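Local coordinates for 16L protein (Yaba-like disease virus, PDB 6TQP) that probably inhibits apoptosis of the infected host cell as a viral Bcl-2-like protein that binds death-promoting partners in a surface groove, at residues E88-D93 against S97-I102. Residues are numbered along the deposited sequence; the frame is centred on the assembly and turned at random.
Sequences ESLEND and SVKLAI
Leu-90 reaches across to helix 96-113, where its CD1 and CB meet Lys-99 and Ile-102, and CD1 makes a looser apolar contact with CG1 of Val-98 at 4.4 Å. With CG of Leu-90 opposite the backbone N (chi1 -178°) and chi2 at 48°, CD1 of Leu-90 butts against the lysine chain, 3.7 Å from CG of Lys-99. The two side chains cross at about a right angle. Lys-99 itself runs on past the leucine, and its NZ is hydrogen-bonded to the carbonyl O of Ile-133. Beside it, about a turn further along the same helix, Ile-102 points its CB at the facing helix. Its CD1 rests against both CB (3.9 Å) and CD1 (4.0 Å) of Leu-90, the two side chains lying aslant. Helix 120-134 packs on this cluster, with Ile-133 touching both Leu-90 and Ile-102. Near the turn, Val-98 also points toward the first segment and slants across Asp-93. Its CG1 lies 3.3 Å from the backbone O of Asp-93, while CG2 sits over the face of the carboxylate, 3.5 Å from OD2 of Asp-93. The charge is directed elsewhere: OD1 forms a salt bridge with Arg-95 in the short connection. Asp-93 is the first residue to leave helical geometry, and the chain reverses here into a hairpin joining helices 76-92 and 96-113 of the Bcl-2-like fold; its segments run at 163° with axes 10.3 Å apart. A bound peptide touches Ser-89 and Val-98, consistent with a position beside the peptide-binding groove of Bcl-2-like proteins. The two segments meet through van der Waals contacts, aliphatic carbon on carbon and on the polar atoms of Asp-93, while the charged ends of Asp-93 and Lys-99 find their polar partners outside them.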
loop_
_atom_site.group_PDB
_atom_site.type_symbol
_atom_site.label_atom_id
_atom_site.label_comp_id
_atom_site.label_asym_id
_atom_site.label_seq_id
_atom_site.Cartn_x
_atom_site.Cartn_y
_atom_site.Cartn_z
ATOM N N GLU A 88 -5.271 -1.215 -11.242
ATOM C CA GLU A 88 -5.666 -0.251 -12.271
ATOM C C GLU A 88 -5.460 1.185 -11.790
ATOM O O GLU A 88 -4.935 2.032 -12.522
ATOM C CB GLU A 88 -7.118 -0.495 -12.669
ATOM C CG GLU A 88 -7.602 0.427 -13.746
ATOM C CD GLU A 88 -8.975 0.054 -14.248
ATOM O OE1 GLU A 88 -9.270 -1.156 -14.372
ATOM O OE2 GLU A 88 -9.755 0.982 -14.518
ATOM N N SER A 89 -5.856 1.476 -10.551
ATOM C CA SER A 89 -5.706 2.832 -10.037
ATOM C C SER A 89 -4.242 3.223 -9.946
ATOM O O SER A 89 -3.890 4.390 -10.161
ATOM C CB SER A 89 -6.376 2.947 -8.675
ATOM O OG SER A 89 -7.775 2.771 -8.803
ATOM N N LEU A 90 -3.378 2.254 -9.664
ATOM C CA LEU A 90 -1.948 2.522 -9.571
ATOM C C LEU A 90 -1.339 2.758 -10.943
ATOM O O LEU A 90 -0.476 3.629 -11.103
ATOM C CB LEU A 90 -1.256 1.356 -8.875
ATOM C CG LEU A 90 0.250 1.468 -8.645
ATOM C CD1 LEU A 90 0.627 2.823 -8.045
ATOM C CD2 LEU A 90 0.698 0.331 -7.739
ATOM N N GLU A 91 -1.750 1.977 -11.942
ATOM C CA GLU A 91 -1.309 2.262 -13.302
ATOM C C GLU A 91 -1.816 3.622 -13.771
ATOM O O GLU A 91 -1.123 4.315 -14.529
ATOM C CB GLU A 91 -1.772 1.154 -14.248
ATOM C CG GLU A 91 -1.048 -0.162 -14.026
ATOM C CD GLU A 91 -1.616 -1.296 -14.853
ATOM O OE1 GLU A 91 -2.687 -1.111 -15.475
ATOM O OE2 GLU A 91 -0.988 -2.377 -14.875
ATOM N N ASN A 92 -3.008 4.025 -13.327
ATOM C CA ASN A 92 -3.549 5.324 -13.718
ATOM C C ASN A 92 -2.797 6.486 -13.092
ATOM O O ASN A 92 -2.769 7.580 -13.670
ATOM C CB ASN A 92 -5.021 5.433 -13.335
ATOM C CG ASN A 92 -5.923 4.655 -14.264
ATOM O OD1 ASN A 92 -5.514 4.257 -15.355
ATOM N ND2 ASN A 92 -7.165 4.445 -13.844
ATOM N N ASP A 93 -2.214 6.287 -11.907
ATOM C CA ASP A 93 -1.559 7.387 -11.195
ATOM C C ASP A 93 -0.368 6.803 -10.424
ATOM O O ASP A 93 -0.472 6.495 -9.237
ATOM C CB ASP A 93 -2.540 8.096 -10.275
ATOM C CG ASP A 93 -1.999 9.387 -9.731
ATOM O OD1 ASP A 93 -0.835 9.716 -10.039
ATOM O OD2 ASP A 93 -2.733 10.065 -8.984
ATOM N N SER A 97 3.767 9.011 -3.887
ATOM C CA SER A 97 2.782 9.332 -2.861
ATOM C C SER A 97 1.534 8.468 -3.000
ATOM O O SER A 97 0.927 8.072 -1.998
ATOM C CB SER A 97 2.425 10.819 -2.939
ATOM O OG SER A 97 2.169 11.191 -4.290
ATOM N N VAL A 98 1.116 8.183 -4.235
ATOM C CA VAL A 98 -0.012 7.280 -4.433
ATOM C C VAL A 98 0.315 5.895 -3.886
ATOM O O VAL A 98 -0.529 5.240 -3.265
ATOM C CB VAL A 98 -0.400 7.215 -5.923
ATOM C CG1 VAL A 98 -1.464 6.157 -6.154
ATOM C CG2 VAL A 98 -0.896 8.567 -6.384
ATOM N N LYS A 99 1.532 5.418 -4.134
ATOM C CA LYS A 99 1.908 4.096 -3.647
ATOM C C LYS A 99 1.817 4.033 -2.134
ATOM O O LYS A 99 1.343 3.039 -1.575
ATOM C CB LYS A 99 3.313 3.746 -4.122
ATOM C CG LYS A 99 3.378 3.445 -5.612
ATOM C CD LYS A 99 4.797 3.217 -6.101
ATOM C CE LYS A 99 4.826 2.815 -7.589
ATOM N NZ LYS A 99 6.198 2.402 -8.052
ATOM N N LEU A 100 2.244 5.092 -1.451
ATOM C CA LEU A 100 2.133 5.111 0.003
ATOM C C LEU A 100 0.677 5.045 0.428
ATOM O O LEU A 100 0.317 4.269 1.319
ATOM C CB LEU A 100 2.805 6.358 0.560
ATOM C CG LEU A 100 4.329 6.376 0.419
ATOM C CD1 LEU A 100 4.854 7.685 0.896
ATOM C CD2 LEU A 100 4.979 5.232 1.219
ATOM N N ALA A 101 -0.186 5.823 -0.230
ATOM C CA ALA A 101 -1.605 5.771 0.097
ATOM C C ALA A 101 -2.162 4.370 -0.105
ATOM O O ALA A 101 -2.985 3.903 0.691
ATOM C CB ALA A 101 -2.386 6.775 -0.744
ATOM N N ILE A 102 -1.721 3.674 -1.157
ATOM C CA ILE A 102 -2.242 2.331 -1.406
ATOM C C ILE A 102 -1.771 1.360 -0.318
ATOM O O ILE A 102 -2.510 0.451 0.084
ATOM C CB ILE A 102 -1.860 1.857 -2.818
ATOM C CG1 ILE A 102 -2.687 2.641 -3.844
ATOM C CG2 ILE A 102 -2.104 0.363 -2.970
ATOM C CD1 ILE A 102 -2.255 2.429 -5.284
#